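Local coordinates for putative signal recognition particle protein (Chaetomium thermophilum, PDB 5CK4) that binds GDP and GTP as the Arf-like GTPase subunit of the signal recognition particle receptor, probably acting as a nucleotide switch at the endoplasmic reticulum membrane, at residues H201-K204 / A208-S211; L162-F167 / R310-R315; F279-M284 / V291-G296; Q184-L189 / G241-T246. One frame throughout, in Å; residues are numbered along the deposited sequence.

Interaction 1 (H201-K204 / A208-S211); sequences HSRK and APSS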
loop_
_atom_site.group_PDB
_atom_site.type_symbol
_atom_site.label_atom_id
_atom_site.label_comp_id
_atom_site.label_asym_id
_atom_site.label_seq_id
_atom_site.Cartn_x
_atom_site.Cartn_y
_atom_site.Cartn_z
ATOM N N HIS A 201 -14.316 -8.877 -5.995
ATOM C CA HIS A 201 -15.195 -10.023 -6.167
ATOM C C HIS A 201 -16.596 -9.864 -5.580
ATOM O O HIS A 201 -17.482 -10.669 -5.850
ATOM C CB HIS A 201 -14.519 -11.268 -5.610
ATOM C CG HIS A 201 -13.512 -11.856 -6.543
ATOM N ND1 HIS A 201 -12.213 -12.116 -6.171
ATOM C CD2 HIS A 201 -13.611 -12.216 -7.845
ATOM C CE1 HIS A 201 -11.556 -12.622 -7.199
ATOM N NE2 HIS A 201 -12.386 -12.703 -8.224
ATOM N N SER A 202 -16.797 -8.824 -4.790
ATOM C CA SER A 202 -18.089 -8.596 -4.153
ATOM C C SER A 202 -19.047 -7.922 -5.129
ATOM O O SER A 202 -18.860 -6.753 -5.477
ATOM C CB SER A 202 -17.913 -7.734 -2.900
ATOM O OG SER A 202 -19.184 -7.364 -2.381
ATOM N N ARG A 203 -20.070 -8.654 -5.569
ATOM C CA ARG A 203 -20.981 -8.149 -6.595
ATOM C C ARG A 203 -22.443 -8.214 -6.177
ATOM O O ARG A 203 -23.223 -8.997 -6.723
ATOM C CB ARG A 203 -20.798 -8.910 -7.912
ATOM C CG ARG A 203 -19.384 -8.846 -8.486
ATOM C CD ARG A 203 -18.993 -7.431 -8.886
ATOM N NE ARG A 203 -17.567 -7.339 -9.206
ATOM C CZ ARG A 203 -17.060 -7.327 -10.435
ATOM N NH1 ARG A 203 -17.862 -7.386 -11.488
ATOM N NH2 ARG A 203 -15.741 -7.242 -10.610
ATOM N N LYS A 204 -22.810 -7.381 -5.212
ATOM C CA LYS A 204 -24.209 -7.245 -4.832
ATOM C C LYS A 204 -24.996 -6.735 -6.034
ATOM O O LYS A 204 -26.167 -7.065 -6.216
ATOM C CB LYS A 204 -24.348 -6.310 -3.642
ATOM C CG LYS A 204 -23.526 -6.742 -2.442
ATOM C CD LYS A 204 -23.817 -8.179 -2.064
ATOM C CE LYS A 204 -23.154 -8.552 -0.747
ATOM N NZ LYS A 204 -23.532 -9.925 -0.302
ATOM N N ALA A 208 -18.400 -3.750 -11.605
ATOM C CA ALA A 208 -17.092 -3.761 -10.968
ATOM C C ALA A 208 -16.879 -2.464 -10.198
ATOM O O ALA A 208 -17.303 -1.396 -10.639
ATOM C CB ALA A 208 -15.992 -3.953 -12.010
ATOM N N PRO A 209 -16.230 -2.554 -9.031
ATOM C CA PRO A 209 -15.932 -1.352 -8.249
ATOM C C PRO A 209 -14.856 -0.513 -8.933
ATOM O O PRO A 209 -14.183 -0.985 -9.847
ATOM C CB PRO A 209 -15.397 -1.922 -6.936
ATOM C CG PRO A 209 -14.784 -3.232 -7.328
ATOM C CD PRO A 209 -15.718 -3.775 -8.384
ATOM N N SER A 210 -14.709 0.729 -8.492
ATOM C CA SER A 210 -13.686 1.617 -9.018
ATOM C C SER A 210 -12.315 1.042 -8.665
ATOM O O SER A 210 -12.173 0.338 -7.673
ATOM C CB SER A 210 -13.846 3.007 -8.407
ATOM O OG SER A 210 -13.638 2.952 -7.001
ATOM N N SER A 211 -11.310 1.336 -9.479
ATOM C CA SER A 211 -9.982 0.787 -9.248
ATOM C C SER A 211 -9.279 1.499 -8.107
ATOM O O SER A 211 -9.433 2.706 -7.923
ATOM C CB SER A 211 -9.133 0.879 -10.520
ATOM O OG SER A 211 -9.556 -0.081 -11.471
#
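R203 lays the flat of its guanidinium against A208, and P209 closes in beside it. The three residues sit in the surface loop that leads from helix 180-201 into strand 214-219, the return half of a beta-alpha-beta unit of the P-loop GTPase fold. One face of the guanidinium carries the alanine. A208 CA stands over the centre of the group, 3.6 Å above its plane, and A208 CB reaches over the same face to within 3.6 Å of R203 NH2. The proline comes in obliquely, neither squarely over the face nor at the rim, and its ring crosses the arginine side chain at about a right angle. R203 arrives there by folding back: CG stands beside the backbone N, opposite the carbonyl carbon (chi1 -58°), and a second bend at chi2 (-65°) swings the chain round toward the start of 208-211. What fixes the rotation of the group is polar and local, since NE donates to the carbonyl oxygen of F200 and NH1 to that of S206, while the F200 ring makes a cation-pi contact with it. A leucine in place of R203 would probably leave those two carbonyls without their donor and strip A208 of the flat surface it lies on, so that the loop would be freer to shift. No hydrogen bond runs directly between 201-204 and 208-211; this is apolar carbon laid on a charged plane, partly open to solvent. On the proline side, the nearest approach is P209 CD at 4.1 Å from R203 NE.

Interaction 2 (L162-F167 / R310-R315); sequences LKAVIF and RWIGER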
loop_
_atom_site.group_PDB
_atom_site.type_symbol
_atom_site.label_atom_id
_atom_site.label_comp_id
_atom_site.label_asym_id
_atom_site.label_seq_id
_atom_site.Cartn_x
_atom_site.Cartn_y
_atom_site.Cartn_z
ATOM N N LEU A 162 -11.617 7.267 -1.662
ATOM C CA LEU A 162 -10.353 6.530 -1.669
ATOM C C LEU A 162 -9.995 6.104 -3.092
ATOM O O LEU A 162 -10.757 5.384 -3.735
ATOM C CB LEU A 162 -10.459 5.303 -0.769
ATOM C CG LEU A 162 -9.198 4.442 -0.695
ATOM C CD1 LEU A 162 -8.038 5.245 -0.114
ATOM C CD2 LEU A 162 -9.471 3.190 0.126
ATOM N N LYS A 163 -8.842 6.543 -3.594
ATOM C CA LYS A 163 -8.472 6.241 -4.979
ATOM C C LYS A 163 -7.159 5.475 -5.142
ATOM O O LYS A 163 -6.863 4.968 -6.228
ATOM C CB LYS A 163 -8.445 7.512 -5.830
ATOM C CG LYS A 163 -9.803 8.197 -5.948
ATOM C CD LYS A 163 -9.914 9.014 -7.224
ATOM C CE LYS A 163 -9.997 8.119 -8.458
ATOM N NZ LYS A 163 -10.521 8.854 -9.654
ATOM N N ALA A 164 -6.369 5.388 -4.079
ATOM C CA ALA A 164 -5.118 4.635 -4.152
ATOM C C ALA A 164 -4.568 4.296 -2.785
ATOM O O ALA A 164 -4.980 4.862 -1.776
ATOM C CB ALA A 164 -4.067 5.393 -4.966
ATOM N N VAL A 165 -3.610 3.378 -2.773
ATOM C CA VAL A 165 -2.940 2.964 -1.552
ATOM C C VAL A 165 -1.439 3.046 -1.769
ATOM O O VAL A 165 -0.933 2.591 -2.788
ATOM C CB VAL A 165 -3.293 1.497 -1.217
ATOM C CG1 VAL A 165 -2.353 0.927 -0.120
ATOM C CG2 VAL A 165 -4.739 1.391 -0.800
ATOM N N ILE A 166 -0.723 3.647 -0.827
ATOM C CA ILE A 166 0.723 3.474 -0.806
ATOM C C ILE A 166 1.070 2.542 0.353
ATOM O O ILE A 166 0.710 2.816 1.509
ATOM C CB ILE A 166 1.454 4.814 -0.624
ATOM C CG1 ILE A 166 1.209 5.738 -1.818
ATOM C CG2 ILE A 166 2.956 4.570 -0.423
ATOM C CD1 ILE A 166 1.766 7.177 -1.606
ATOM N N PHE A 167 1.718 1.419 0.050
ATOM C CA PHE A 167 2.192 0.522 1.105
ATOM C C PHE A 167 3.692 0.761 1.297
ATOM O O PHE A 167 4.501 0.371 0.443
ATOM C CB PHE A 167 1.931 -0.938 0.740
ATOM C CG PHE A 167 2.296 -1.909 1.839
ATOM C CD1 PHE A 167 3.597 -2.395 1.961
ATOM C CD2 PHE A 167 1.344 -2.310 2.773
ATOM C CE1 PHE A 167 3.930 -3.276 2.984
ATOM C CE2 PHE A 167 1.672 -3.198 3.790
ATOM C CZ PHE A 167 2.958 -3.679 3.895
ATOM N N ARG A 310 4.416 11.069 -8.539
ATOM C CA ARG A 310 4.042 11.073 -9.950
ATOM C C ARG A 310 3.166 9.867 -10.287
ATOM O O ARG A 310 2.160 9.991 -10.984
ATOM C CB ARG A 310 5.297 11.059 -10.820
ATOM C CG ARG A 310 5.049 11.154 -12.310
ATOM C CD ARG A 310 6.354 11.443 -13.051
ATOM N NE ARG A 310 6.984 12.687 -12.597
ATOM C CZ ARG A 310 8.038 12.753 -11.784
ATOM N NH1 ARG A 310 8.597 11.642 -11.325
ATOM N NH2 ARG A 310 8.536 13.933 -11.428
ATOM N N TRP A 311 3.562 8.703 -9.777
ATOM C CA TRP A 311 2.841 7.458 -10.032
ATOM C C TRP A 311 1.394 7.557 -9.540
ATOM O O TRP A 311 0.454 7.207 -10.262
ATOM C CB TRP A 311 3.571 6.294 -9.353
ATOM C CG TRP A 311 3.096 4.922 -9.741
ATOM C CD1 TRP A 311 3.590 4.135 -10.742
ATOM C CD2 TRP A 311 2.043 4.172 -9.121
ATOM N NE1 TRP A 311 2.908 2.940 -10.784
ATOM C CE2 TRP A 311 1.951 2.941 -9.800
ATOM C CE3 TRP A 311 1.161 4.427 -8.067
ATOM C CZ2 TRP A 311 1.023 1.967 -9.452
ATOM C CZ3 TRP A 311 0.236 3.452 -7.723
ATOM C CH2 TRP A 311 0.176 2.242 -8.413
ATOM N N ILE A 312 1.227 8.058 -8.318
ATOM C CA ILE A 312 -0.100 8.245 -7.728
ATOM C C ILE A 312 -0.903 9.306 -8.465
ATOM O O ILE A 312 -2.080 9.106 -8.790
ATOM C CB ILE A 312 0.003 8.636 -6.237
ATOM C CG1 ILE A 312 0.630 7.496 -5.427
ATOM C CG2 ILE A 312 -1.366 9.003 -5.681
ATOM C CD1 ILE A 312 -0.254 6.279 -5.260
ATOM N N GLY A 313 -0.259 10.439 -8.726
ATOM C CA GLY A 313 -0.883 11.533 -9.449
ATOM C C GLY A 313 -1.447 11.146 -10.806
ATOM O O GLY A 313 -2.472 11.676 -11.226
ATOM N N GLU A 314 -0.785 10.224 -11.498
ATOM C CA GLU A 314 -1.250 9.800 -12.821
ATOM C C GLU A 314 -2.430 8.828 -12.756
ATOM O O GLU A 314 -3.003 8.473 -13.786
ATOM C CB GLU A 314 -0.109 9.165 -13.616
ATOM C CG GLU A 314 0.936 10.155 -14.086
ATOM C CD GLU A 314 2.142 9.481 -14.709
ATOM O OE1 GLU A 314 2.200 8.232 -14.702
ATOM O OE2 GLU A 314 3.032 10.204 -15.202
ATOM N N ARG A 315 -2.805 8.418 -11.548
ATOM C CA ARG A 315 -3.778 7.335 -11.387
ATOM C C ARG A 315 -5.027 7.655 -10.568
ATOM O O ARG A 315 -5.837 6.768 -10.316
ATOM C CB ARG A 315 -3.094 6.100 -10.793
ATOM C CG ARG A 315 -2.250 5.340 -11.789
ATOM C CD ARG A 315 -1.281 4.402 -11.103
ATOM N NE ARG A 315 -0.548 3.631 -12.099
ATOM C CZ ARG A 315 0.520 4.084 -12.750
ATOM N NH1 ARG A 315 0.987 5.308 -12.500
ATOM N NH2 ARG A 315 1.119 3.317 -13.654
HETATM O O HOH W 1 -7.481 5.530 -8.858
#
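I312 pushes its CD1 methyl between A164 and I166, and this is where the packing is close. I312 CD1 lies 3.8 Å from I166 CG1 and 3.9 Å from A164 CB. The two isoleucine chains cross at a slant, so that I312 CG1 also meets I166 CD1 at 4.0 Å. Bends at chi1 (-64°) and chi2 (-71°) aim the I312 methyl at the strand and bring it to the edge of the W311 indole, in the ring plane. Helix 306-313, near the C-terminus, is thereby seated on one face of the central sheet of the GTPase fold, over strand 159-170, with V22 of the neighbouring strand also touching I312. An alanine at I312 would probably open a gap above A164 and I166, leaving W311 less well buttressed at that edge. Beyond the end of the helix the contact turns polar and loose. There a water between the two segments donates to K163 O and lies doubtfully close to R315 O. R315 folds back against one indole face of W311, whose NE1 stands over the guanidinium centre, 3.2 Å from its plane, and R315 NH1 donates to W311 O (3.0 Å). R315 NH2 forms a salt bridge with E290.

Interaction 3 (F279-M284 / V291-G296); sequences FKFEEM and VEVMGG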
loop_
_atom_site.group_PDB
_atom_site.type_symbol
_atom_site.label_atom_id
_atom_site.label_comp_id
_atom_site.label_asym_id
_atom_site.label_seq_id
_atom_site.Cartn_x
_atom_site.Cartn_y
_atom_site.Cartn_z
ATOM N N PHE A 279 3.503 -16.751 -7.815
ATOM C CA PHE A 279 2.915 -15.441 -7.608
ATOM C C PHE A 279 3.732 -14.329 -8.249
ATOM O O PHE A 279 4.943 -14.276 -8.075
ATOM C CB PHE A 279 2.730 -15.094 -6.121
ATOM C CG PHE A 279 2.049 -13.771 -5.926
ATOM C CD1 PHE A 279 0.659 -13.680 -6.002
ATOM C CD2 PHE A 279 2.795 -12.602 -5.718
ATOM C CE1 PHE A 279 0.010 -12.462 -5.851
ATOM C CE2 PHE A 279 2.159 -11.385 -5.569
ATOM C CZ PHE A 279 0.764 -11.304 -5.637
ATOM N N LYS A 280 3.046 -13.435 -8.964
ATOM C CA LYS A 280 3.653 -12.213 -9.496
ATOM C C LYS A 280 2.670 -11.080 -9.260
ATOM O O LYS A 280 1.476 -11.284 -9.385
ATOM C CB LYS A 280 3.911 -12.329 -11.005
ATOM C CG LYS A 280 4.846 -13.454 -11.411
ATOM C CD LYS A 280 6.270 -13.199 -10.948
ATOM C CE LYS A 280 7.173 -14.339 -11.430
ATOM N NZ LYS A 280 8.611 -14.033 -11.240
ATOM N N PHE A 281 3.152 -9.886 -8.931
ATOM C CA PHE A 281 2.236 -8.764 -8.704
ATOM C C PHE A 281 1.379 -8.482 -9.940
ATOM O O PHE A 281 0.217 -8.048 -9.840
ATOM C CB PHE A 281 3.007 -7.513 -8.279
ATOM C CG PHE A 281 3.504 -7.573 -6.866
ATOM C CD1 PHE A 281 2.609 -7.686 -5.805
ATOM C CD2 PHE A 281 4.861 -7.529 -6.589
ATOM C CE1 PHE A 281 3.071 -7.744 -4.495
ATOM C CE2 PHE A 281 5.327 -7.577 -5.282
ATOM C CZ PHE A 281 4.433 -7.699 -4.233
ATOM N N GLU A 282 1.945 -8.759 -11.107
ATOM C CA GLU A 282 1.227 -8.533 -12.352
ATOM C C GLU A 282 -0.045 -9.370 -12.449
ATOM O O GLU A 282 -1.006 -8.999 -13.139
ATOM C CB GLU A 282 2.129 -8.807 -13.559
ATOM C CG GLU A 282 3.160 -7.706 -13.815
ATOM C CD GLU A 282 4.388 -7.800 -12.912
ATOM O OE1 GLU A 282 4.474 -8.735 -12.091
ATOM O OE2 GLU A 282 5.279 -6.930 -13.038
ATOM N N GLU A 283 -0.066 -10.502 -11.766
ATOM C CA GLU A 283 -1.227 -11.380 -11.889
ATOM C C GLU A 283 -2.478 -10.746 -11.248
ATOM O O GLU A 283 -3.617 -11.130 -11.545
ATOM C CB GLU A 283 -0.906 -12.758 -11.316
ATOM C CG GLU A 283 -1.250 -12.999 -9.855
ATOM C CD GLU A 283 -0.889 -14.429 -9.440
ATOM O OE1 GLU A 283 0.217 -14.877 -9.818
ATOM O OE2 GLU A 283 -1.702 -15.108 -8.768
ATOM N N MET A 284 -2.268 -9.740 -10.403
ATOM C CA MET A 284 -3.390 -9.035 -9.775
ATOM C C MET A 284 -4.207 -8.192 -10.749
ATOM O O MET A 284 -5.311 -7.726 -10.409
ATOM C CB MET A 284 -2.908 -8.174 -8.603
ATOM C CG MET A 284 -2.146 -8.966 -7.519
ATOM S SD MET A 284 -3.100 -10.338 -6.802
ATOM C CE MET A 284 -4.425 -9.465 -5.945
ATOM N N VAL A 291 -0.441 -3.160 -9.284
ATOM C CA VAL A 291 0.428 -3.203 -8.112
ATOM C C VAL A 291 1.858 -3.046 -8.593
ATOM O O VAL A 291 2.311 -3.838 -9.424
ATOM C CB VAL A 291 0.269 -4.523 -7.305
ATOM C CG1 VAL A 291 1.147 -4.485 -6.055
ATOM C CG2 VAL A 291 -1.195 -4.729 -6.895
ATOM N N GLU A 292 2.552 -2.000 -8.130
ATOM C CA GLU A 292 3.925 -1.735 -8.609
ATOM C C GLU A 292 4.883 -1.460 -7.444
ATOM O O GLU A 292 4.525 -0.794 -6.471
ATOM C CB GLU A 292 3.945 -0.552 -9.599
ATOM C CG GLU A 292 5.316 -0.295 -10.252
ATOM C CD GLU A 292 5.280 0.732 -11.379
ATOM O OE1 GLU A 292 4.210 0.910 -12.011
ATOM O OE2 GLU A 292 6.331 1.367 -11.634
ATOM N N VAL A 293 6.110 -1.954 -7.554
ATOM C CA VAL A 293 7.109 -1.735 -6.515
ATOM C C VAL A 293 8.044 -0.633 -7.007
ATOM O O VAL A 293 8.515 -0.671 -8.150
ATOM C CB VAL A 293 7.897 -3.020 -6.226
ATOM C CG1 VAL A 293 8.977 -2.784 -5.164
ATOM C CG2 VAL A 293 6.947 -4.132 -5.795
ATOM N N MET A 294 8.302 0.362 -6.169
ATOM C CA MET A 294 9.128 1.500 -6.605
ATOM C C MET A 294 10.005 1.951 -5.448
ATOM O O MET A 294 9.515 2.131 -4.334
ATOM C CB MET A 294 8.247 2.658 -7.082
ATOM C CG MET A 294 9.033 3.885 -7.607
ATOM S SD MET A 294 7.954 5.142 -8.322
ATOM C CE MET A 294 6.940 4.131 -9.409
ATOM N N GLY A 295 11.299 2.113 -5.699
ATOM C CA GLY A 295 12.191 2.595 -4.658
ATOM C C GLY A 295 12.134 4.093 -4.461
ATOM O O GLY A 295 11.762 4.855 -5.363
ATOM N N GLY A 296 12.498 4.528 -3.262
ATOM C CA GLY A 296 12.610 5.948 -2.975
ATOM C C GLY A 296 13.154 6.185 -1.582
ATOM O O GLY A 296 13.525 5.235 -0.886
HETATM O O HOH W 2 -0.792 -5.659 -10.973
HETATM O O HOH W 3 4.186 -5.163 -10.518
#
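The short 3-10 turn 281-284 packs on strand 291-295, at one end of the GTPase sheet, mainly through F281, which faces V291 and V293. These two valines, two places apart on the strand, point to the same side of it, and each offers one methyl to the ring. V291 CG1 comes to 3.5 Å from F281 CD1, and V293 CG2 to 3.8 Å from F281 CE2. Both approach obliquely, with the phenylalanine chain running across theirs at about a right angle. With CG set beside its own backbone N (chi1 -74°), the F281 ring also reaches L189 and L193 of helix 180-201 and L240 of helix 229-249, making it part of the core beneath both. M284 adds a looser touch, M284 CB to V291 CG2 at 4.2 Å, before its sulfur end leads off.

No hydrogen bond joins the two segments directly; waters lie between them. One molecule donates to F281 O (2.8 Å) and accepts from V291 N (3.0 Å). Another lies doubtfully close to V291 O and donates only weakly to E282 OE2. The turn is braced from within as well: K280 N donates to E283 OE1, 3.3 Å away, from above the carboxylate plane. Past G296 the chain runs on to V298 and I299, both of which bind GDP, so this strand leads into the nucleotide-binding loop that follows the last strand in Ras-like GTPases.

Interaction 4 (Q184-L189 / G241-T246); sequences QTASYL and GRIRKT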
loop_
_atom_site.group_PDB
_atom_site.type_symbol
_atom_site.label_atom_id
_atom_site.label_comp_id
_atom_site.label_asym_id
_atom_site.label_seq_id
_atom_site.Cartn_x
_atom_site.Cartn_y
_atom_site.Cartn_z
ATOM N N GLN A 184 6.901 -10.551 8.398
ATOM C CA GLN A 184 5.847 -9.773 9.046
ATOM C C GLN A 184 5.283 -8.704 8.119
ATOM O O GLN A 184 4.080 -8.455 8.091
ATOM C CB GLN A 184 6.350 -9.173 10.364
ATOM C CG GLN A 184 6.613 -10.243 11.405
ATOM C CD GLN A 184 7.090 -9.699 12.742
ATOM O OE1 GLN A 184 7.108 -8.487 12.971
ATOM N NE2 GLN A 184 7.478 -10.603 13.637
ATOM N N THR A 185 6.159 -8.083 7.342
ATOM C CA THR A 185 5.733 -7.084 6.374
ATOM C C THR A 185 4.905 -7.695 5.254
ATOM O O THR A 185 3.883 -7.136 4.846
ATOM C CB THR A 185 6.960 -6.357 5.773
ATOM O OG1 THR A 185 7.683 -5.722 6.831
ATOM C CG2 THR A 185 6.544 -5.316 4.755
ATOM N N ALA A 186 5.340 -8.844 4.751
ATOM C CA ALA A 186 4.602 -9.521 3.680
ATOM C C ALA A 186 3.235 -9.997 4.165
ATOM O O ALA A 186 2.284 -10.039 3.404
ATOM C CB ALA A 186 5.393 -10.698 3.151
ATOM N N SER A 187 3.155 -10.388 5.429
ATOM C CA SER A 187 1.882 -10.804 6.005
ATOM C C SER A 187 0.857 -9.664 5.955
ATOM O O SER A 187 -0.303 -9.871 5.611
ATOM C CB SER A 187 2.090 -11.303 7.436
ATOM O OG SER A 187 0.869 -11.735 7.985
ATOM N N TYR A 188 1.295 -8.460 6.301
ATOM C CA TYR A 188 0.447 -7.268 6.217
ATOM C C TYR A 188 0.062 -6.977 4.775
ATOM O O TYR A 188 -1.116 -6.757 4.463
ATOM C CB TYR A 188 1.179 -6.064 6.804
ATOM C CG TYR A 188 0.316 -4.856 7.112
ATOM C CD1 TYR A 188 -1.065 -4.871 6.916
ATOM C CD2 TYR A 188 0.894 -3.696 7.607
ATOM C CE1 TYR A 188 -1.844 -3.750 7.199
ATOM C CE2 TYR A 188 0.136 -2.579 7.886
ATOM C CZ TYR A 188 -1.236 -2.613 7.686
ATOM O OH TYR A 188 -1.977 -1.489 8.001
ATOM N N LEU A 189 1.055 -6.986 3.891
ATOM C CA LEU A 189 0.789 -6.752 2.470
ATOM C C LEU A 189 -0.187 -7.795 1.914
ATOM O O LEU A 189 -1.094 -7.471 1.121
ATOM C CB LEU A 189 2.108 -6.758 1.681
ATOM C CG LEU A 189 1.983 -6.572 0.162
ATOM C CD1 LEU A 189 1.312 -5.237 -0.169
ATOM C CD2 LEU A 189 3.373 -6.642 -0.439
ATOM N N GLY A 241 3.713 -15.775 -2.269
ATOM C CA GLY A 241 3.535 -17.124 -2.779
ATOM C C GLY A 241 3.648 -18.194 -1.699
ATOM O O GLY A 241 2.838 -19.126 -1.659
ATOM N N ARG A 242 4.651 -18.083 -0.828
ATOM C CA ARG A 242 4.811 -19.058 0.249
ATOM C C ARG A 242 3.581 -19.056 1.167
ATOM O O ARG A 242 3.089 -20.116 1.569
ATOM C CB ARG A 242 6.063 -18.764 1.083
ATOM C CG ARG A 242 6.301 -19.820 2.149
ATOM C CD ARG A 242 7.431 -19.449 3.099
ATOM N NE ARG A 242 7.086 -18.264 3.876
ATOM C CZ ARG A 242 6.360 -18.281 4.991
ATOM N NH1 ARG A 242 5.906 -19.429 5.480
ATOM N NH2 ARG A 242 6.087 -17.145 5.622
ATOM N N ILE A 243 3.105 -17.862 1.502
ATOM C CA ILE A 243 1.938 -17.714 2.379
ATOM C C ILE A 243 0.694 -18.365 1.783
ATOM O O ILE A 243 0.015 -19.149 2.445
ATOM C CB ILE A 243 1.639 -16.221 2.682
ATOM C CG1 ILE A 243 2.790 -15.614 3.486
ATOM C CG2 ILE A 243 0.315 -16.072 3.465
ATOM C CD1 ILE A 243 2.783 -14.094 3.524
ATOM N N ARG A 244 0.384 -18.049 0.532
ATOM C CA ARG A 244 -0.832 -18.608 -0.056
ATOM C C ARG A 244 -0.746 -20.123 -0.184
ATOM O O ARG A 244 -1.749 -20.818 -0.002
ATOM C CB ARG A 244 -1.191 -17.944 -1.392
ATOM C CG ARG A 244 -0.252 -18.260 -2.563
ATOM C CD ARG A 244 -0.753 -17.605 -3.851
ATOM N NE ARG A 244 0.040 -17.990 -5.021
ATOM C CZ ARG A 244 -0.217 -17.572 -6.255
ATOM N NH1 ARG A 244 -1.257 -16.772 -6.474
ATOM N NH2 ARG A 244 0.553 -17.970 -7.269
ATOM N N LYS A 245 0.451 -20.638 -0.466
ATOM C CA LYS A 245 0.646 -22.094 -0.571
ATOM C C LYS A 245 0.493 -22.808 0.768
ATOM O O LYS A 245 -0.133 -23.866 0.856
ATOM C CB LYS A 245 2.026 -22.419 -1.158
ATOM C CG LYS A 245 2.299 -23.895 -1.277
ATOM C CD LYS A 245 1.364 -24.535 -2.299
ATOM C CE LYS A 245 1.479 -23.837 -3.644
ATOM N NZ LYS A 245 1.101 -24.704 -4.778
ATOM N N THR A 246 1.079 -22.228 1.811
ATOM C CA THR A 246 0.968 -22.791 3.152
ATOM C C THR A 246 -0.471 -22.736 3.650
ATOM O O THR A 246 -0.944 -23.659 4.310
ATOM C CB THR A 246 1.870 -22.046 4.151
ATOM O OG1 THR A 246 3.224 -22.082 3.686
ATOM C CG2 THR A 246 1.806 -22.704 5.520
#
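Helices 180-201 and 229-249 come within 7.8 Å of each other here, measured between the CA atoms of S187 and I243. One side chain spans that space. I243 stretches out from its helix, CG1 beside the backbone N (chi1 -65°) and the end of the chain extended (chi2 165°), and sets its CD1 methyl against the outer surface of the other helix. What it finds there is mostly backbone: I243 CD1 lies 4.1 Å from A186 O and 4.2 Å from S187 N. The A186 methyl supplies the side-chain part, with A186 CB 4.3 Å from I243 CD1. Because the alanine side chain stops at CB, the isoleucine can come up to the main chain itself. S187, partly exposed, borders the methyl. Y190, one turn further along helix 180-201, also touches I243, and L189 packs on L236 and L240, so the helices meet over a longer line than this one methyl. R242 pairs with E239 on its own helix and R244 with E283; neither reaches 184-189. No hydrogen bond or salt bridge links 184-189 to 241-246, and with just 75 Å² buried, whatever these segments contribute to holding the helices together comes from dispersion and the hydrophobic effect.

Overall arrangement
Interactions 2 and 4 are both buried and wholly apolar where side chains meet, but they lie about 23 Å apart between centres: interaction 2 sets a C-terminal helix on the sheet, interaction 4 joins two helices. Interaction 3, partly buried, stands between them and is tied to each by a polar bond. E292 OE1 probably accepts a hydrogen bond from W311 NE1 (2.7 Å), and E283 OE2 makes a salt bridge with R244 NH1 (2.9 Å). F167 of interaction 2 also packs on T185 and L189 of interaction 4. Interaction 1 touches none of the others; at the surface, it relies on an arginine plane where they use aliphatic and aromatic carbon.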